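Side-chain contacts in structural protein ORF273 (Acidianus two-tailed virus, PDB 4ART), which is a virion structural protein of an archaeal virus, stable to heat and acid, whose fold was new when determined and whose precise role is not established: residues V249-K254 with F258-C263; P152-V157 with L264-L269. All blocks are in the same frame, centred on the assembly; numbering follows the deposited sequence.

Interaction 1: residues V249-K254 with F258-C263; sequences VCYEWK and FNKIDC
Glu252 and Asn259 form the regular centre of an antiparallel hairpin whose strand segments run at 133° to each other. Glu252 N gives its hydrogen to Asn259 O at 2.8 Å, and Asn259 N returns a bond to Glu252 O. The same pair also meets through its side chains, which lie alongside and point the same way. Asn259 ND2 donates to the anti lone pair of Glu252 OE2 at 3.0 Å, nearly within its own amide plane but with a bent N-H...O angle of 135°. The CD1 methyl of Ile261 approaches OE1 of Glu252, its side chain crossing that of Glu252 at about a right angle.

The hairpin forms one margin of the mixed sheet of this viral fold, with strand 258-261 outermost within the chain. Beyond that strand the chain turns into helix 263-266, and a disulfide ties this exit back to the neighbouring strand: Cys250 SG and Cys263 SG are 2.1 Å apart. Beside the covalent link, water 1 accepts from Cys250 N and donates to Ile261 O, linking the two backbones through one water.

On the sheet face that carries Trp253 and Phe258, an edge-to-face pair lies at the end of the hairpin nearer the turn. The six-membered ring of Trp253 presents its CE3 edge over the centre of the Phe258 face, with the planes at 79°; the first side-chain torsion, which sets CG opposite the backbone N, swings the indole toward its partner. Phe258 CD1 also packs against Tyr251 CB at 3.8 Å. The phenol of Tyr251 reaches helix 23-44, where its OH is hydrogen-bonded to Asp33.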
ATOM      1  N   VAL A 249       8.589 -20.517   1.927  1.00 28.97           N
ATOM      2  CA  VAL A 249       9.592 -21.172   1.046  1.00 28.65           C
ATOM      3  C   VAL A 249      10.404 -20.103   0.321  1.00 33.05           C
ATOM      4  O   VAL A 249       9.818 -19.167  -0.229  1.00 31.62           O
ATOM      5  CB  VAL A 249       9.011 -22.255   0.079  1.00 30.69           C
ATOM      6  CG1 VAL A 249      10.105 -22.969  -0.704  1.00 30.59           C
ATOM      7  CG2 VAL A 249       8.155 -23.261   0.822  1.00 30.02           C
ATOM      8  N   CYS A 250      11.754 -20.239   0.344  1.00 29.87           N
ATOM      9  CA  CYS A 250      12.679 -19.268  -0.228  1.00 31.28           C
ATOM     10  C   CYS A 250      13.598 -19.829  -1.292  1.00 35.19           C
ATOM     11  O   CYS A 250      13.846 -21.027  -1.344  1.00 33.93           O
ATOM     12  CB  CYS A 250      13.441 -18.501   0.850  1.00 32.15           C
ATOM     13  SG  CYS A 250      12.387 -17.723   2.089  1.00 35.30           S
ATOM     14  N   TYR A 251      14.015 -18.954  -2.212  1.00 32.47           N
ATOM     15  CA  TYR A 251      14.820 -19.283  -3.385  1.00 33.70           C
ATOM     16  C   TYR A 251      15.772 -18.146  -3.735  1.00 40.00           C
ATOM     17  O   TYR A 251      15.480 -16.977  -3.463  1.00 36.59           O
ATOM     18  CB  TYR A 251      13.908 -19.489  -4.608  1.00 34.09           C
ATOM     19  CG  TYR A 251      12.736 -20.427  -4.412  1.00 33.67           C
ATOM     20  CD1 TYR A 251      11.520 -19.962  -3.898  1.00 31.64           C
ATOM     21  CD2 TYR A 251      12.816 -21.764  -4.801  1.00 37.40           C
ATOM     22  CE1 TYR A 251      10.422 -20.809  -3.772  1.00 31.23           C
ATOM     23  CE2 TYR A 251      11.739 -22.629  -4.636  1.00 39.70           C
ATOM     24  CZ  TYR A 251      10.532 -22.135  -4.163  1.00 40.53           C
ATOM     25  OH  TYR A 251       9.468 -22.991  -4.052  1.00 38.64           O
ATOM     26  N   GLU A 252      16.921 -18.497  -4.331  1.00 40.61           N
ATOM     27  CA  GLU A 252      17.895 -17.519  -4.805  1.00 42.17           C
ATOM     28  C   GLU A 252      18.005 -17.654  -6.312  1.00 47.22           C
ATOM     29  O   GLU A 252      17.973 -18.777  -6.820  1.00 46.83           O
ATOM     30  CB  GLU A 252      19.256 -17.679  -4.122  1.00 44.48           C
ATOM     31  CG  GLU A 252      19.919 -19.026  -4.340  1.00 58.13           C
ATOM     32  CD  GLU A 252      21.362 -19.139  -3.889  1.00 73.60           C
ATOM     33  OE1 GLU A 252      21.939 -18.121  -3.439  1.00 52.67           O
ATOM     34  OE2 GLU A 252      21.919 -20.256  -3.999  1.00 73.67           O
ATOM     35  N   TRP A 253      18.079 -16.522  -7.025  1.00 45.08           N
ATOM     36  CA  TRP A 253      18.239 -16.516  -8.476  1.00 47.67           C
ATOM     37  C   TRP A 253      19.709 -16.734  -8.765  1.00 56.28           C
ATOM     38  O   TRP A 253      20.547 -15.925  -8.353  1.00 56.12           O
ATOM     39  CB  TRP A 253      17.767 -15.199  -9.080  1.00 46.72           C
ATOM     40  CG  TRP A 253      17.733 -15.210 -10.577  1.00 49.36           C
ATOM     41  CD1 TRP A 253      18.657 -14.672 -11.425  1.00 53.63           C
ATOM     42  CD2 TRP A 253      16.730 -15.813 -11.404  1.00 49.43           C
ATOM     43  NE1 TRP A 253      18.275 -14.873 -12.732  1.00 53.76           N
ATOM     44  CE2 TRP A 253      17.099 -15.577 -12.749  1.00 54.67           C
ATOM     45  CE3 TRP A 253      15.551 -16.535 -11.140  1.00 49.65           C
ATOM     46  CZ2 TRP A 253      16.327 -16.032 -13.827  1.00 54.46           C
ATOM     47  CZ3 TRP A 253      14.794 -16.995 -12.205  1.00 51.85           C
ATOM     48  CH2 TRP A 253      15.183 -16.746 -13.532  1.00 54.10           C
ATOM     49  N   LYS A 254      20.030 -17.859  -9.403  1.00 56.43           N
ATOM     50  CA  LYS A 254      21.408 -18.192  -9.708  1.00 60.52           C
ATOM     51  C   LYS A 254      21.493 -18.886 -11.046  1.00 69.81           C
ATOM     52  O   LYS A 254      21.032 -20.027 -11.183  1.00 70.16           O
ATOM     53  CB  LYS A 254      22.041 -19.043  -8.585  1.00 63.57           C
ATOM     54  CG  LYS A 254      23.575 -19.034  -8.587  1.00 86.44           C
ATOM     55  CD  LYS A 254      24.168 -19.661  -7.321  1.00 98.07           C
ATOM     56  CE  LYS A 254      24.745 -21.037  -7.558  1.00111.74           C
ATOM     57  NZ  LYS A 254      25.165 -21.683  -6.286  1.00120.54           N
ATOM     58  N   PHE A 258      15.728 -20.329 -10.443  1.00 49.83           N
ATOM     59  CA  PHE A 258      15.588 -20.217  -8.989  1.00 46.34           C
ATOM     60  C   PHE A 258      16.104 -21.504  -8.400  1.00 51.28           C
ATOM     61  O   PHE A 258      15.839 -22.581  -8.940  1.00 51.32           O
ATOM     62  CB  PHE A 258      14.132 -20.023  -8.550  1.00 45.55           C
ATOM     63  CG  PHE A 258      13.649 -18.604  -8.629  1.00 44.11           C
ATOM     64  CD1 PHE A 258      14.249 -17.604  -7.871  1.00 45.66           C
ATOM     65  CD2 PHE A 258      12.581 -18.266  -9.445  1.00 44.34           C
ATOM     66  CE1 PHE A 258      13.806 -16.280  -7.957  1.00 46.96           C
ATOM     67  CE2 PHE A 258      12.137 -16.948  -9.527  1.00 46.23           C
ATOM     68  CZ  PHE A 258      12.745 -15.962  -8.780  1.00 44.35           C
ATOM     69  N   ASN A 259      16.865 -21.397  -7.310  1.00 48.39           N
ATOM     70  CA  ASN A 259      17.429 -22.523  -6.563  1.00 47.33           C
ATOM     71  C   ASN A 259      16.986 -22.356  -5.098  1.00 46.81           C
ATOM     72  O   ASN A 259      17.071 -21.248  -4.552  1.00 44.39           O
ATOM     73  CB  ASN A 259      18.965 -22.554  -6.693  1.00 48.74           C
ATOM     74  CG  ASN A 259      19.667 -23.399  -5.652  1.00 88.96           C
ATOM     75  OD1 ASN A 259      19.410 -24.606  -5.503  1.00 89.52           O
ATOM     76  ND2 ASN A 259      20.563 -22.773  -4.894  1.00 84.29           N
ATOM     77  N   LYS A 260      16.510 -23.457  -4.476  1.00 40.33           N
ATOM     78  CA  LYS A 260      16.024 -23.499  -3.094  1.00 39.32           C
ATOM     79  C   LYS A 260      17.081 -22.937  -2.153  1.00 44.51           C
ATOM     80  O   LYS A 260      18.274 -23.115  -2.384  1.00 45.97           O
ATOM     81  CB  LYS A 260      15.760 -24.953  -2.658  1.00 41.50           C
ATOM     82  CG  LYS A 260      14.508 -25.629  -3.212  1.00 49.75           C
ATOM     83  CD  LYS A 260      14.698 -27.176  -3.171  1.00 62.97           C
ATOM     84  CE  LYS A 260      13.458 -28.022  -3.404  1.00 60.48           C
ATOM     85  NZ  LYS A 260      12.783 -27.711  -4.693  1.00 66.62           N
ATOM     86  N   ILE A 261      16.648 -22.246  -1.107  1.00 38.97           N
ATOM     87  CA  ILE A 261      17.544 -21.733  -0.083  1.00 38.43           C
ATOM     88  C   ILE A 261      16.763 -21.669   1.247  1.00 38.83           C
ATOM     89  O   ILE A 261      15.539 -21.488   1.223  1.00 37.66           O
ATOM     90  CB  ILE A 261      18.215 -20.369  -0.503  1.00 41.91           C
ATOM     91  CG1 ILE A 261      19.461 -20.047   0.367  1.00 44.95           C
ATOM     92  CG2 ILE A 261      17.233 -19.210  -0.564  1.00 38.54           C
ATOM     93  CD1 ILE A 261      20.156 -18.641   0.104  1.00 56.51           C
ATOM     94  N   ASP A 262      17.455 -21.842   2.385  1.00 33.53           N
ATOM     95  CA  ASP A 262      16.826 -21.688   3.690  1.00 31.31           C
ATOM     96  C   ASP A 262      16.440 -20.204   3.851  1.00 36.87           C
ATOM     97  O   ASP A 262      17.251 -19.328   3.560  1.00 36.31           O
ATOM     98  CB  ASP A 262      17.759 -22.100   4.822  1.00 32.46           C
ATOM     99  CG  ASP A 262      17.023 -22.090   6.147  1.00 39.35           C
ATOM    100  OD1 ASP A 262      16.125 -22.932   6.324  1.00 38.57           O
ATOM    101  OD2 ASP A 262      17.216 -21.128   6.927  1.00 43.88           O
ATOM    102  N   CYS A 263      15.210 -19.937   4.313  1.00 33.23           N
ATOM    103  CA  CYS A 263      14.681 -18.590   4.503  1.00 33.26           C
ATOM    104  C   CYS A 263      15.439 -17.835   5.529  1.00 39.87           C
ATOM    105  O   CYS A 263      15.578 -16.618   5.408  1.00 37.18           O
ATOM    106  CB  CYS A 263      13.200 -18.624   4.846  1.00 31.93           C
ATOM    107  SG  CYS A 263      12.155 -19.196   3.499  1.00 35.60           S
TER
HETATM  108  O   HOH W   1      13.228 -22.626   1.565  1.00 33.00           O

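Interaction 2: residues P152-V157 with L264-L269; sequences PQYLAV and LKLERL
Tyr154 carries the contact for its strand, receiving Leu266 on a ring face and Leu269 near its hydroxyl. The first of these is a CH-pi interaction. Leu266 CD1 sits 3.5 Å from the ring centroid and 26° off the ring normal, displaced toward the rim on the side of Tyr154 CD1, which it approaches to 3.2 Å. With CG of Leu266 anti to the backbone N (chi1 -168°), the side chain extends from the helix and brings one methyl over the ring, so that the two side chains run antiparallel past one another.

Apolar packing continues toward the phenol end. Leu269 crosses Tyr154 at about a right angle, and its CD1 lies 3.7 Å from Tyr154 CE1. Leu269 CB, 3.2 Å from Tyr154 OH, makes a close van der Waals contact with the hydroxyl oxygen. A type I turn from Leu266 to Leu269, closed by the bond from Leu269 N to Leu266 O at 3.0 Å, brings both leucines to the same tyrosine.

At the start of strand 154-161, Gln153 and Tyr154 are both paired with the single residue Glu146, a classic beta bulge. That strand lies between strands 139-146 and 247-253. Phe102 of helix 99-108 touches both Tyr154 and Leu266, and Leu266 also meets Cys250, placing the C-terminal turn against the sheet beside that helix.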
ATOM      1  N   PRO A 152      17.139 -10.067 -10.954  1.00 55.27           N
ATOM      2  CA  PRO A 152      16.497 -10.758  -9.830  1.00 53.15           C
ATOM      3  C   PRO A 152      17.516 -11.430  -8.918  1.00 55.23           C
ATOM      4  O   PRO A 152      18.509 -11.983  -9.395  1.00 56.24           O
ATOM      5  CB  PRO A 152      15.571 -11.785 -10.506  1.00 54.46           C
ATOM      6  CG  PRO A 152      15.762 -11.626 -11.968  1.00 60.20           C
ATOM      7  CD  PRO A 152      17.003 -10.834 -12.203  1.00 57.42           C
ATOM      8  N   GLN A 153      17.263 -11.386  -7.606  1.00 48.38           N
ATOM      9  CA  GLN A 153      18.148 -11.984  -6.613  1.00 47.36           C
ATOM     10  C   GLN A 153      17.445 -13.083  -5.805  1.00 46.45           C
ATOM     11  O   GLN A 153      18.001 -14.175  -5.678  1.00 43.83           O
ATOM     12  CB  GLN A 153      18.703 -10.929  -5.640  1.00 49.12           C
ATOM     13  CG  GLN A 153      19.356  -9.689  -6.245  1.00 71.21           C
ATOM     14  CD  GLN A 153      20.059  -8.910  -5.159  1.00 96.37           C
ATOM     15  OE1 GLN A 153      21.115  -9.311  -4.666  1.00 95.14           O
ATOM     16  NE2 GLN A 153      19.463  -7.810  -4.714  1.00 90.06           N
ATOM     17  N   TYR A 154      16.264 -12.779  -5.202  1.00 40.63           N
ATOM     18  CA  TYR A 154      15.558 -13.734  -4.345  1.00 38.34           C
ATOM     19  C   TYR A 154      14.059 -13.760  -4.514  1.00 37.33           C
ATOM     20  O   TYR A 154      13.451 -12.782  -4.944  1.00 35.23           O
ATOM     21  CB  TYR A 154      15.886 -13.490  -2.853  1.00 40.23           C
ATOM     22  CG  TYR A 154      17.357 -13.295  -2.557  1.00 46.63           C
ATOM     23  CD1 TYR A 154      18.241 -14.379  -2.548  1.00 51.39           C
ATOM     24  CD2 TYR A 154      17.869 -12.035  -2.262  1.00 48.30           C
ATOM     25  CE1 TYR A 154      19.598 -14.210  -2.251  1.00 55.07           C
ATOM     26  CE2 TYR A 154      19.226 -11.849  -1.988  1.00 51.00           C
ATOM     27  CZ  TYR A 154      20.086 -12.943  -1.971  1.00 64.15           C
ATOM     28  OH  TYR A 154      21.425 -12.773  -1.702  1.00 71.07           O
ATOM     29  N   LEU A 155      13.464 -14.894  -4.124  1.00 31.90           N
ATOM     30  CA  LEU A 155      12.026 -15.121  -4.073  1.00 29.71           C
ATOM     31  C   LEU A 155      11.690 -15.728  -2.733  1.00 32.61           C
ATOM     32  O   LEU A 155      12.400 -16.602  -2.259  1.00 32.87           O
ATOM     33  CB  LEU A 155      11.536 -16.045  -5.233  1.00 28.99           C
ATOM     34  CG  LEU A 155      10.083 -16.601  -5.160  1.00 29.87           C
ATOM     35  CD1 LEU A 155       9.036 -15.493  -5.227  1.00 27.65           C
ATOM     36  CD2 LEU A 155       9.824 -17.631  -6.242  1.00 29.43           C
ATOM     37  N   ALA A 156      10.627 -15.222  -2.102  1.00 29.70           N
ATOM     38  CA  ALA A 156      10.085 -15.746  -0.860  1.00 29.02           C
ATOM     39  C   ALA A 156       8.599 -15.957  -1.092  1.00 29.68           C
ATOM     40  O   ALA A 156       7.922 -15.091  -1.640  1.00 28.17           O
ATOM     41  CB  ALA A 156      10.309 -14.786   0.287  1.00 29.45           C
ATOM     42  N   VAL A 157       8.123 -17.148  -0.778  1.00 25.19           N
ATOM     43  CA  VAL A 157       6.724 -17.496  -0.982  1.00 23.81           C
ATOM     44  C   VAL A 157       6.161 -17.779   0.423  1.00 29.99           C
ATOM     45  O   VAL A 157       6.678 -18.660   1.121  1.00 30.02           O
ATOM     46  CB  VAL A 157       6.566 -18.731  -1.912  1.00 25.62           C
ATOM     47  CG1 VAL A 157       5.089 -19.056  -2.148  1.00 24.67           C
ATOM     48  CG2 VAL A 157       7.319 -18.573  -3.235  1.00 24.89           C
ATOM     49  N   LEU A 264      15.867 -18.537   6.576  1.00 40.17           N
ATOM     50  CA  LEU A 264      16.628 -17.875   7.627  1.00 43.07           C
ATOM     51  C   LEU A 264      18.044 -17.564   7.172  1.00 48.42           C
ATOM     52  O   LEU A 264      18.578 -16.525   7.558  1.00 49.96           O
ATOM     53  CB  LEU A 264      16.522 -18.606   8.970  1.00 43.81           C
ATOM     54  CG  LEU A 264      15.067 -18.786   9.447  1.00 48.65           C
ATOM     55  CD1 LEU A 264      14.988 -19.738  10.596  1.00 49.76           C
ATOM     56  CD2 LEU A 264      14.414 -17.440   9.795  1.00 49.41           C
ATOM     57  N   LYS A 265      18.586 -18.364   6.227  1.00 44.61           N
ATOM     58  CA  LYS A 265      19.888 -18.072   5.620  1.00 46.11           C
ATOM     59  C   LYS A 265      19.721 -16.793   4.773  1.00 52.59           C
ATOM     60  O   LYS A 265      20.590 -15.922   4.794  1.00 53.41           O
ATOM     61  CB  LYS A 265      20.371 -19.259   4.760  1.00 50.16           C
ATOM     62  CG  LYS A 265      21.752 -19.085   4.116  1.00 72.55           C
ATOM     63  CD  LYS A 265      22.904 -19.485   5.049  1.00 85.86           C
ATOM     64  CE  LYS A 265      24.261 -19.183   4.455  1.00 96.85           C
ATOM     65  NZ  LYS A 265      25.363 -19.755   5.276  1.00107.63           N
ATOM     66  N   LEU A 266      18.561 -16.660   4.099  1.00 48.97           N
ATOM     67  CA  LEU A 266      18.178 -15.531   3.257  1.00 49.34           C
ATOM     68  C   LEU A 266      18.266 -14.162   3.938  1.00 55.42           C
ATOM     69  O   LEU A 266      18.797 -13.235   3.333  1.00 55.30           O
ATOM     70  CB  LEU A 266      16.766 -15.752   2.689  1.00 48.13           C
ATOM     71  CG  LEU A 266      16.334 -14.821   1.589  1.00 51.71           C
ATOM     72  CD1 LEU A 266      17.311 -14.849   0.480  1.00 52.90           C
ATOM     73  CD2 LEU A 266      14.976 -15.185   1.076  1.00 51.98           C
ATOM     74  N   GLU A 267      17.750 -14.038   5.181  1.00 54.67           N
ATOM     75  CA  GLU A 267      17.752 -12.787   5.958  1.00 56.36           C
ATOM     76  C   GLU A 267      19.171 -12.287   6.266  1.00 65.38           C
ATOM     77  O   GLU A 267      19.337 -11.113   6.578  1.00 67.03           O
ATOM     78  CB  GLU A 267      16.915 -12.887   7.250  1.00 57.19           C
ATOM     79  CG  GLU A 267      15.742 -13.864   7.206  1.00 66.57           C
ATOM     80  CD  GLU A 267      14.329 -13.322   7.087  1.00 84.60           C
ATOM     81  OE1 GLU A 267      14.063 -12.209   7.599  1.00 89.18           O
ATOM     82  OE2 GLU A 267      13.466 -14.055   6.551  1.00 71.19           O
ATOM     83  N   ARG A 268      20.188 -13.149   6.115  1.00 62.94           N
ATOM     84  CA  ARG A 268      21.590 -12.795   6.328  1.00 64.67           C
ATOM     85  C   ARG A 268      22.236 -12.150   5.088  1.00 70.04           C
ATOM     86  O   ARG A 268      23.333 -11.597   5.197  1.00 70.90           O
ATOM     87  CB  ARG A 268      22.413 -14.051   6.717  1.00 67.66           C
ATOM     88  CG  ARG A 268      21.815 -14.888   7.841  1.00 80.66           C
ATOM     89  CD  ARG A 268      22.698 -16.042   8.315  1.00 97.84           C
ATOM     90  NE  ARG A 268      24.075 -15.655   8.655  1.00112.41           N
ATOM     91  CZ  ARG A 268      24.429 -14.932   9.716  1.00129.68           C
ATOM     92  NH1 ARG A 268      23.507 -14.461  10.547  1.00116.50           N
ATOM     93  NH2 ARG A 268      25.707 -14.650   9.936  1.00119.10           N
ATOM     94  N   LEU A 269      21.575 -12.229   3.916  1.00 67.09           N
ATOM     95  CA  LEU A 269      22.128 -11.767   2.634  1.00 68.38           C
ATOM     96  C   LEU A 269      21.942 -10.284   2.178  1.00 74.32           C
ATOM     97  O   LEU A 269      21.188  -9.999   1.245  1.00 72.84           O
ATOM     98  CB  LEU A 269      21.822 -12.783   1.517  1.00 68.31           C
ATOM     99  CG  LEU A 269      22.085 -14.268   1.849  1.00 72.83           C
ATOM    100  CD1 LEU A 269      21.602 -15.163   0.739  1.00 72.82           C
ATOM    101  CD2 LEU A 269      23.560 -14.534   2.139  1.00 75.65           C
TER

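Interactions 1 and 2 lie with their centres about 7 Å apart, joined through the sheet and along the chain. Strands 247-253 and 154-161 are neighbours, linked by probable hydrogen bonds from Val157 N to Val249 O and from Trp253 N to Gln153 O, each 2.7 Å. Phe258 CE1 packs 3.6 Å from Leu155 CB, carrying the aromatic pair of interaction 1 onto the strand of interaction 2. On the other sheet face, Glu252 touches Tyr154 and Ile261 touches Leu269. Because helix 263-266 directly follows strand 258-261, the disulfide of interaction 1 anchors the start of the short helix that supplies Leu266 and leads into the turn ending at Leu269.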